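Local structure of intramolecular trans-sialidase (Macrobdella decora, 3SLI) at residues 36-47 with 108-119; 124-132 with 184-195. The protein probably cleaves sialic acid from sialylated glycans by intramolecular transfer, releasing 2,7-anhydro-Neu5Ac rather than free sialic acid. All blocks are in the same frame, centred on the assembly; numbering follows the deposited sequence.

Contact 1: residues 36-47 with 108-119; sequences QGTIILSYKSTS and RVFNTVALKADA
Lys-44 lies over the ring of Phe-110 near one end of this antiparallel strand pair. Its CB sits 3.7 Å from the centroid of the Phe-110 ring, almost on the normal, a CH-pi contact over the face. CD rests on CB of Arg-108, and the bend at chi3 brings CE back near CE1 and CZ of Phe-110. Ser-42 OG approaches CD2 of the same ring, 3.4 Å away.

Arg-108 brings NH1 to 2.9 Å from Ser-45 O. The bond is bent and weak. CA of Thr-46 lies over one face of the guanidinium group, toward its rim.

Tyr-43, Leu-41 and Ile-39 point to one face of the sheet, away from the face that carries Thr-38, Ile-40 and Ser-42. CG of Tyr-43 stands between the backbone N and the carbonyl carbon (chi1 76°), and this swings the ring across to the neighbouring strand. There CE1 meets CB of Asn-111 at 3.6 Å, and CG1 of Val-113 touches the ring edge in plane. Leu-41 CD2 packs on Val-113 CG2. Side chains of strands 51-58 and 67-74 cover this apolar face.

At the far end, Gln-36 OE1 accepts from Ala-119 N (3.1 Å) in the carbonyl plane. A water also donates to OE1 and to Asp-118 OD1, so two donors hold the amide oxygen. Asp-118 OD2 is hydrogen-bonded to Asn-121 ND2. Between the ends, four hydrogen-bonded pairs from Gly-37/Ala-117 to Tyr-43/Asn-111 give eight backbone bonds. The axes of strands 37-45 and 111-118 come within 4.7 Å, at 174°. Helix 184-191 covers the face of Ile-40. The face with Ile-39, Leu-41 and Tyr-43 packs on a second antiparallel sheet, as in a concanavalin-like beta sandwich, here the N-terminal domain of the sialidase.

Contact 2: residues 124-132 with 184-195; sequences CRLFANGEL and DEELIQATGVTT
Phe-127 points from its strand at helix 184-191, and its ring fills the space between the two. CB starts beside Thr-191 OG1. CG is anti to the carbonyl carbon, which carries the ring along the helix toward its first turn. CG is 4.0 Å from CB of Leu-187. That CB stands 3.8 Å from the centroid of the Phe-127 ring, over its centre. On one side CD1 and CE1 meet Leu-187 CD1, with CE1 at 3.5 Å. On the other side CD2 and CE2 meet Ile-188 CD1 at the ring edge. The tip, CZ, reaches Asp-184 OD1 at 3.4 Å. Leu-132 CD1 covers the opposite face of the ring, toward its rim.

Asp-184, at the start of the helix, also pairs with Arg-125. NH1 of Arg-125 and OD2 of Asp-184 form a salt bridge of 2.7 Å, with the two planes 58° apart. The other oxygen, OD1, pairs with Lys-116, so the carboxylate lies between two cations.

In the concanavalin-like N-terminal domain this short helix lies against the outer face of a sandwich sheet, its axis 28° from that of strand 124-128. Strands 123-128 and 131-137 form a hairpin of that sheet, joined by a type I' turn.

The turn meets the helix end. Thr-191 OG1 accepts from Gly-130 N (3.0 Å) and donates to Leu-187 O, which also accepts from Thr-191 N on the opposite face of its plane. The two glycines pack closely, with Gly-130 CA 3.4 Å from Gly-192 CA. Further on, Thr-194 OG1 donates to Asn-129 OD1 at 2.9 Å, from 41° above the carbonyl plane. That oxygen also accepts from Thr-112 N, and Thr-194 OG1 has a second partner in Thr-112 OG1.

In the fold
Contacts 1 and 2 belong to one sheet of the N-terminal domain, and their centres lie 9 Å apart. Strand 107-118 joins them: it pairs with 37-45 on one side and with 123-128 on the other. Ala-114 O and Phe-127 N, 2.9 Å apart, probably form one of the backbone bonds of the second pairing. Helix 184-191 spans both contacts. Its Ala-190 CB packs on Ile-40 CD1 at 3.3 Å. Both contacts are in the N-terminal domain, whereas the sialic acid site is probably in the beta-propeller domain, as in other sialidases.

Contact 1: residues 36-47 with 108-119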
loop_
_atom_site.group_PDB
_atom_site.type_symbol
_atom_site.label_atom_id
_atom_site.label_comp_id
_atom_site.label_asym_id
_atom_site.label_seq_id
_atom_site.Cartn_x
_atom_site.Cartn_y
_atom_site.Cartn_z
ATOM N N GLN A 36 36.079 10.119 -5.834
ATOM C CA GLN A 36 35.038 9.413 -5.083
ATOM C C GLN A 36 34.646 10.345 -3.936
ATOM O O GLN A 36 35.065 11.505 -3.911
ATOM C CB GLN A 36 35.581 8.117 -4.497
ATOM C CG GLN A 36 36.666 8.343 -3.466
ATOM C CD GLN A 36 36.740 7.218 -2.470
ATOM O OE1 GLN A 36 36.253 6.114 -2.727
ATOM N NE2 GLN A 36 37.324 7.492 -1.308
ATOM N N GLY A 37 33.839 9.859 -2.994
ATOM C CA GLY A 37 33.462 10.706 -1.878
ATOM C C GLY A 37 32.061 10.511 -1.337
ATOM O O GLY A 37 31.358 9.575 -1.714
ATOM N N THR A 38 31.650 11.422 -0.463
ATOM C CA THR A 38 30.330 11.371 0.152
ATOM C C THR A 38 29.779 12.784 0.283
ATOM O O THR A 38 30.507 13.709 0.639
ATOM C CB THR A 38 30.392 10.761 1.584
ATOM O OG1 THR A 38 31.114 9.520 1.559
ATOM C CG2 THR A 38 28.982 10.500 2.114
ATOM N N ILE A 39 28.507 12.967 -0.051
ATOM C CA ILE A 39 27.874 14.271 0.087
ATOM C C ILE A 39 26.636 14.073 0.932
ATOM O O ILE A 39 25.854 13.152 0.697
ATOM C CB ILE A 39 27.429 14.905 -1.258
ATOM C CG1 ILE A 39 28.629 15.162 -2.175
ATOM C CG2 ILE A 39 26.706 16.220 -0.994
ATOM C CD1 ILE A 39 28.899 14.039 -3.141
ATOM N N ILE A 40 26.502 14.883 1.966
ATOM C CA ILE A 40 25.336 14.798 2.817
ATOM C C ILE A 40 24.796 16.196 3.016
ATOM O O ILE A 40 25.551 17.138 3.286
ATOM C CB ILE A 40 25.631 14.078 4.169
ATOM C CG1 ILE A 40 24.488 14.316 5.154
ATOM C CG2 ILE A 40 26.954 14.511 4.746
ATOM C CD1 ILE A 40 24.302 13.187 6.102
ATOM N N LEU A 41 23.496 16.355 2.806
ATOM C CA LEU A 41 22.897 17.659 2.978
ATOM C C LEU A 41 21.473 17.645 3.490
ATOM O O LEU A 41 20.722 16.687 3.288
ATOM C CB LEU A 41 23.009 18.506 1.702
ATOM C CG LEU A 41 22.330 18.200 0.370
ATOM C CD1 LEU A 41 22.356 19.482 -0.444
ATOM C CD2 LEU A 41 23.042 17.089 -0.387
ATOM N N SER A 42 21.155 18.706 4.219
ATOM C CA SER A 42 19.852 18.935 4.817
ATOM C C SER A 42 19.247 20.075 3.998
ATOM O O SER A 42 19.906 21.088 3.779
ATOM C CB SER A 42 20.061 19.380 6.271
ATOM O OG SER A 42 18.838 19.628 6.939
ATOM N N TYR A 43 18.007 19.928 3.545
ATOM C CA TYR A 43 17.380 20.986 2.746
ATOM C C TYR A 43 15.886 21.080 3.012
ATOM O O TYR A 43 15.275 20.127 3.499
ATOM C CB TYR A 43 17.572 20.717 1.242
ATOM C CG TYR A 43 16.646 19.632 0.719
ATOM C CD1 TYR A 43 17.012 18.293 0.794
ATOM C CD2 TYR A 43 15.359 19.942 0.240
ATOM C CE1 TYR A 43 16.124 17.282 0.424
ATOM C CE2 TYR A 43 14.463 18.934 -0.131
ATOM C CZ TYR A 43 14.854 17.610 -0.033
ATOM O OH TYR A 43 13.984 16.596 -0.350
ATOM N N LYS A 44 15.308 22.208 2.613
ATOM C CA LYS A 44 13.876 22.470 2.725
ATOM C C LYS A 44 13.483 23.122 1.400
ATOM O O LYS A 44 13.960 24.214 1.089
ATOM C CB LYS A 44 13.581 23.429 3.885
ATOM C CG LYS A 44 12.135 23.875 3.947
ATOM C CD LYS A 44 11.822 24.631 5.227
ATOM C CE LYS A 44 12.504 25.980 5.276
ATOM N NZ LYS A 44 12.189 26.681 6.562
ATOM N N SER A 45 12.678 22.434 0.593
ATOM C CA SER A 45 12.248 22.984 -0.693
ATOM C C SER A 45 10.955 23.792 -0.574
ATOM O O SER A 45 9.969 23.320 -0.008
ATOM C CB SER A 45 12.042 21.870 -1.720
ATOM O OG SER A 45 11.606 22.404 -2.965
ATOM N N THR A 46 10.972 25.010 -1.104
ATOM C CA THR A 46 9.796 25.881 -1.094
ATOM C C THR A 46 9.304 26.078 -2.537
ATOM O O THR A 46 8.372 26.837 -2.797
ATOM C CB THR A 46 10.116 27.269 -0.461
ATOM O OG1 THR A 46 11.214 27.880 -1.153
ATOM C CG2 THR A 46 10.471 27.123 1.010
ATOM N N SER A 47 9.926 25.358 -3.463
ATOM C CA SER A 47 9.606 25.462 -4.879
ATOM C C SER A 47 8.750 24.327 -5.401
ATOM O O SER A 47 8.835 23.191 -4.933
ATOM C CB SER A 47 10.899 25.525 -5.690
ATOM O OG SER A 47 10.650 25.386 -7.083
ATOM N N ARG A 108 6.538 23.470 5.627
ATOM C CA ARG A 108 7.645 22.918 4.848
ATOM C C ARG A 108 8.665 22.359 5.836
ATOM O O ARG A 108 9.044 23.036 6.795
ATOM C CB ARG A 108 8.288 24.002 3.979
ATOM C CG ARG A 108 7.389 24.558 2.876
ATOM C CD ARG A 108 7.199 23.565 1.743
ATOM N NE ARG A 108 6.325 24.099 0.699
ATOM C CZ ARG A 108 6.371 23.739 -0.581
ATOM N NH1 ARG A 108 7.251 22.841 -0.997
ATOM N NH2 ARG A 108 5.526 24.273 -1.450
ATOM N N VAL A 109 9.093 21.124 5.610
ATOM C CA VAL A 109 10.037 20.474 6.511
ATOM C C VAL A 109 11.362 20.097 5.846
ATOM O O VAL A 109 11.454 20.002 4.623
ATOM C CB VAL A 109 9.405 19.210 7.161
ATOM C CG1 VAL A 109 8.243 19.606 8.077
ATOM C CG2 VAL A 109 8.938 18.217 6.080
ATOM N N PHE A 110 12.393 19.918 6.665
ATOM C CA PHE A 110 13.713 19.543 6.173
ATOM C C PHE A 110 13.844 18.044 5.952
ATOM O O PHE A 110 13.290 17.238 6.703
ATOM C CB PHE A 110 14.805 19.975 7.162
ATOM C CG PHE A 110 15.175 21.425 7.071
ATOM C CD1 PHE A 110 14.416 22.397 7.717
ATOM C CD2 PHE A 110 16.291 21.823 6.339
ATOM C CE1 PHE A 110 14.763 23.751 7.633
ATOM C CE2 PHE A 110 16.648 23.167 6.246
ATOM C CZ PHE A 110 15.883 24.136 6.894
ATOM N N ASN A 111 14.566 17.675 4.906
ATOM C CA ASN A 111 14.830 16.277 4.614
ATOM C C ASN A 111 16.352 16.204 4.635
ATOM O O ASN A 111 17.026 17.208 4.370
ATOM C CB ASN A 111 14.302 15.871 3.229
ATOM C CG ASN A 111 12.775 15.892 3.148
ATOM O OD1 ASN A 111 12.166 16.949 2.982
ATOM N ND2 ASN A 111 12.162 14.722 3.237
ATOM N N THR A 112 16.892 15.051 4.995
ATOM C CA THR A 112 18.334 14.878 5.042
ATOM C C THR A 112 18.678 13.742 4.094
ATOM O O THR A 112 18.172 12.622 4.231
ATOM C CB THR A 112 18.814 14.573 6.478
ATOM O OG1 THR A 112 18.180 15.483 7.392
ATOM C CG2 THR A 112 20.336 14.743 6.580
ATOM N N VAL A 113 19.535 14.038 3.121
ATOM C CA VAL A 113 19.925 13.058 2.113
ATOM C C VAL A 113 21.444 12.882 2.011
ATOM O O VAL A 113 22.208 13.720 2.506
ATOM C CB VAL A 113 19.344 13.460 0.722
ATOM C CG1 VAL A 113 17.863 13.747 0.856
ATOM C CG2 VAL A 113 20.065 14.690 0.160
ATOM N N ALA A 114 21.865 11.802 1.360
ATOM C CA ALA A 114 23.282 11.513 1.187
ATOM C C ALA A 114 23.554 10.636 -0.017
ATOM O O ALA A 114 22.770 9.745 -0.353
ATOM C CB ALA A 114 23.855 10.837 2.439
ATOM N N LEU A 115 24.668 10.913 -0.679
ATOM C CA LEU A 115 25.099 10.116 -1.807
ATOM C C LEU A 115 26.508 9.660 -1.464
ATOM O O LEU A 115 27.359 10.468 -1.078
ATOM C CB LEU A 115 25.141 10.922 -3.107
ATOM C CG LEU A 115 25.913 10.090 -4.134
ATOM C CD1 LEU A 115 24.992 9.085 -4.800
ATOM C CD2 LEU A 115 26.609 10.967 -5.129
ATOM N N LYS A 116 26.745 8.371 -1.611
ATOM C CA LYS A 116 28.045 7.793 -1.341
ATOM C C LYS A 116 28.601 7.215 -2.649
ATOM O O LYS A 116 27.938 6.399 -3.303
ATOM C CB LYS A 116 27.884 6.701 -0.282
ATOM C CG LYS A 116 29.079 5.806 -0.054
ATOM C CD LYS A 116 28.666 4.721 0.927
ATOM C CE LYS A 116 29.737 3.691 1.107
ATOM N NZ LYS A 116 29.335 2.736 2.177
ATOM N N ALA A 117 29.774 7.702 -3.058
ATOM C CA ALA A 117 30.450 7.233 -4.273
ATOM C C ALA A 117 31.693 6.489 -3.783
ATOM O O ALA A 117 32.715 7.095 -3.455
ATOM C CB ALA A 117 30.835 8.412 -5.172
ATOM N N ASP A 118 31.573 5.169 -3.742
ATOM C CA ASP A 118 32.597 4.262 -3.235
ATOM C C ASP A 118 33.466 3.661 -4.342
ATOM O O ASP A 118 33.094 2.654 -4.954
ATOM C CB ASP A 118 31.863 3.154 -2.464
ATOM C CG ASP A 118 32.774 2.282 -1.626
ATOM O OD1 ASP A 118 34.002 2.242 -1.850
ATOM O OD2 ASP A 118 32.221 1.602 -0.734
ATOM N N ALA A 119 34.650 4.233 -4.545
ATOM C CA ALA A 119 35.571 3.748 -5.571
ATOM C C ALA A 119 36.026 2.310 -5.331
ATOM O O ALA A 119 36.003 1.488 -6.242
ATOM C CB ALA A 119 36.775 4.672 -5.679
HETATM O O HOH W 1 36.572 3.693 -1.803
HETATM O O HOH W 2 18.977 17.540 9.025
HETATM O O HOH W 3 11.228 20.277 1.736
#

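Contact 2: residues 124-132 with 184-195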
loop_
_atom_site.group_PDB
_atom_site.type_symbol
_atom_site.label_atom_id
_atom_site.label_comp_id
_atom_site.label_asym_id
_atom_site.label_seq_id
_atom_site.Cartn_x
_atom_site.Cartn_y
_atom_site.Cartn_z
ATOM N N CYS A 124 27.589 3.112 -5.954
ATOM C CA CYS A 124 26.975 4.396 -5.631
ATOM C C CYS A 124 25.732 4.067 -4.793
ATOM O O CYS A 124 25.003 3.127 -5.114
ATOM C CB CYS A 124 26.560 5.148 -6.912
ATOM S SG CYS A 124 27.916 5.896 -7.921
ATOM N N ARG A 125 25.513 4.803 -3.708
ATOM C CA ARG A 125 24.357 4.567 -2.848
ATOM C C ARG A 125 23.678 5.862 -2.417
ATOM O O ARG A 125 24.347 6.847 -2.113
ATOM C CB ARG A 125 24.754 3.732 -1.625
ATOM C CG ARG A 125 24.993 2.276 -1.958
ATOM C CD ARG A 125 25.068 1.399 -0.728
ATOM N NE ARG A 125 24.643 0.041 -1.062
ATOM C CZ ARG A 125 25.048 -1.053 -0.432
ATOM N NH1 ARG A 125 25.897 -0.965 0.576
ATOM N NH2 ARG A 125 24.602 -2.240 -0.814
ATOM N N LEU A 126 22.348 5.862 -2.432
ATOM C CA LEU A 126 21.557 7.032 -2.052
ATOM C C LEU A 126 20.806 6.752 -0.762
ATOM O O LEU A 126 20.241 5.666 -0.594
ATOM C CB LEU A 126 20.539 7.386 -3.144
ATOM C CG LEU A 126 20.882 8.391 -4.243
ATOM C CD1 LEU A 126 19.724 8.432 -5.236
ATOM C CD2 LEU A 126 21.135 9.772 -3.663
ATOM N N PHE A 127 20.756 7.752 0.115
ATOM C CA PHE A 127 20.089 7.632 1.406
ATOM C C PHE A 127 19.221 8.855 1.618
ATOM O O PHE A 127 19.519 9.941 1.107
ATOM C CB PHE A 127 21.113 7.617 2.563
ATOM C CG PHE A 127 22.136 6.519 2.484
ATOM C CD1 PHE A 127 23.244 6.628 1.632
ATOM C CD2 PHE A 127 22.006 5.379 3.269
ATOM C CE1 PHE A 127 24.204 5.615 1.567
ATOM C CE2 PHE A 127 22.959 4.358 3.214
ATOM C CZ PHE A 127 24.065 4.479 2.355
ATOM N N ALA A 128 18.177 8.693 2.421
ATOM C CA ALA A 128 17.304 9.807 2.768
ATOM C C ALA A 128 16.519 9.454 4.014
ATOM O O ALA A 128 16.069 8.317 4.176
ATOM C CB ALA A 128 16.359 10.155 1.632
ATOM N N ASN A 129 16.463 10.409 4.930
ATOM C CA ASN A 129 15.719 10.284 6.174
ATOM C C ASN A 129 15.883 8.963 6.921
ATOM O O ASN A 129 14.907 8.365 7.399
ATOM C CB ASN A 129 14.242 10.601 5.919
ATOM C CG ASN A 129 14.032 12.007 5.359
ATOM O OD1 ASN A 129 14.844 12.912 5.571
ATOM N ND2 ASN A 129 12.950 12.187 4.611
ATOM N N GLY A 130 17.127 8.500 6.999
ATOM C CA GLY A 130 17.441 7.280 7.716
ATOM C C GLY A 130 17.336 5.965 6.982
ATOM O O GLY A 130 17.420 4.913 7.618
ATOM N N GLU A 131 17.182 5.993 5.664
ATOM C CA GLU A 131 17.067 4.749 4.911
ATOM C C GLU A 131 17.933 4.714 3.665
ATOM O O GLU A 131 18.180 5.748 3.043
ATOM C CB GLU A 131 15.610 4.511 4.484
ATOM C CG GLU A 131 14.563 4.570 5.607
ATOM C CD GLU A 131 14.684 3.444 6.626
ATOM O OE1 GLU A 131 15.281 2.388 6.318
ATOM O OE2 GLU A 131 14.173 3.612 7.753
ATOM N N LEU A 132 18.417 3.518 3.335
ATOM C CA LEU A 132 19.201 3.287 2.119
ATOM C C LEU A 132 18.129 3.118 1.038
ATOM O O LEU A 132 17.337 2.176 1.096
ATOM C CB LEU A 132 20.015 1.995 2.240
ATOM C CG LEU A 132 20.593 1.446 0.929
ATOM C CD1 LEU A 132 21.541 2.458 0.285
ATOM C CD2 LEU A 132 21.298 0.134 1.195
ATOM N N ASP A 184 27.671 2.904 5.431
ATOM C CA ASP A 184 26.213 2.967 5.333
ATOM C C ASP A 184 25.629 3.297 6.704
ATOM O O ASP A 184 24.682 4.075 6.823
ATOM C CB ASP A 184 25.647 1.630 4.838
ATOM C CG ASP A 184 26.065 1.298 3.405
ATOM O OD1 ASP A 184 26.520 2.199 2.665
ATOM O OD2 ASP A 184 25.930 0.122 3.017
ATOM N N GLU A 185 26.260 2.754 7.741
ATOM C CA GLU A 185 25.841 2.960 9.119
ATOM C C GLU A 185 25.883 4.445 9.486
ATOM O O GLU A 185 24.918 4.995 10.026
ATOM C CB GLU A 185 26.732 2.131 10.055
ATOM C CG GLU A 185 26.629 0.593 9.870
ATOM C CD GLU A 185 27.059 0.072 8.475
ATOM O OE1 GLU A 185 28.129 0.480 7.956
ATOM O OE2 GLU A 185 26.321 -0.772 7.905
ATOM N N GLU A 186 26.996 5.103 9.173
ATOM C CA GLU A 186 27.137 6.526 9.467
ATOM C C GLU A 186 26.101 7.355 8.704
ATOM O O GLU A 186 25.611 8.365 9.214
ATOM C CB GLU A 186 28.528 7.035 9.080
ATOM C CG GLU A 186 29.682 6.407 9.832
ATOM C CD GLU A 186 31.029 6.947 9.365
ATOM O OE1 GLU A 186 31.354 8.106 9.716
ATOM O OE2 GLU A 186 31.744 6.222 8.634
ATOM N N LEU A 187 25.800 6.942 7.473
ATOM C CA LEU A 187 24.838 7.666 6.635
ATOM C C LEU A 187 23.384 7.456 7.053
ATOM O O LEU A 187 22.588 8.393 6.995
ATOM C CB LEU A 187 25.065 7.347 5.153
ATOM C CG LEU A 187 26.447 7.823 4.671
ATOM C CD1 LEU A 187 26.714 7.397 3.229
ATOM C CD2 LEU A 187 26.547 9.338 4.825
ATOM N N ILE A 188 23.053 6.243 7.491
ATOM C CA ILE A 188 21.708 5.923 7.984
ATOM C C ILE A 188 21.495 6.816 9.211
ATOM O O ILE A 188 20.474 7.484 9.353
ATOM C CB ILE A 188 21.607 4.429 8.445
ATOM C CG1 ILE A 188 21.647 3.473 7.252
ATOM C CG2 ILE A 188 20.351 4.206 9.279
ATOM C CD1 ILE A 188 20.452 3.572 6.326
ATOM N N GLN A 189 22.502 6.838 10.078
ATOM C CA GLN A 189 22.491 7.634 11.297
ATOM C C GLN A 189 22.388 9.137 10.981
ATOM O O GLN A 189 21.503 9.831 11.492
ATOM C CB GLN A 189 23.771 7.339 12.087
ATOM C CG GLN A 189 23.867 8.011 13.439
ATOM C CD GLN A 189 22.933 7.397 14.454
ATOM O OE1 GLN A 189 22.766 6.174 14.507
ATOM N NE2 GLN A 189 22.314 8.242 15.271
ATOM N N ALA A 190 23.275 9.629 10.117
ATOM C CA ALA A 190 23.288 11.039 9.738
ATOM C C ALA A 190 21.979 11.523 9.113
ATOM O O ALA A 190 21.470 12.585 9.481
ATOM C CB ALA A 190 24.441 11.314 8.792
ATOM N N THR A 191 21.446 10.761 8.161
ATOM C CA THR A 191 20.200 11.154 7.498
ATOM C C THR A 191 18.946 10.892 8.342
ATOM O O THR A 191 17.931 11.560 8.162
ATOM C CB THR A 191 20.044 10.508 6.087
ATOM O OG1 THR A 191 19.965 9.082 6.197
ATOM C CG2 THR A 191 21.221 10.888 5.177
ATOM N N GLY A 192 19.042 9.963 9.293
ATOM C CA GLY A 192 17.914 9.631 10.150
ATOM C C GLY A 192 17.489 10.709 11.130
ATOM O O GLY A 192 16.531 10.528 11.887
ATOM N N VAL A 193 18.179 11.844 11.108
ATOM C CA VAL A 193 17.860 12.941 12.003
ATOM C C VAL A 193 16.525 13.618 11.655
ATOM O O VAL A 193 15.995 14.412 12.440
ATOM C CB VAL A 193 19.023 13.960 12.050
ATOM C CG1 VAL A 193 19.003 14.879 10.838
ATOM C CG2 VAL A 193 18.982 14.739 13.345
ATOM N N THR A 194 15.999 13.334 10.466
ATOM C CA THR A 194 14.714 13.893 10.058
ATOM C C THR A 194 13.815 12.774 9.537
ATOM O O THR A 194 14.152 12.102 8.564
ATOM C CB THR A 194 14.851 14.987 8.958
ATOM O OG1 THR A 194 15.666 14.503 7.881
ATOM C CG2 THR A 194 15.428 16.276 9.532
ATOM N N THR A 195 12.722 12.516 10.247
ATOM C CA THR A 195 11.756 11.494 9.841
ATOM C C THR A 195 10.379 12.054 10.175
ATOM O O THR A 195 10.243 12.868 11.096
ATOM C CB THR A 195 11.958 10.132 10.570
ATOM O OG1 THR A 195 11.822 10.312 11.985
ATOM C CG2 THR A 195 13.327 9.528 10.248
#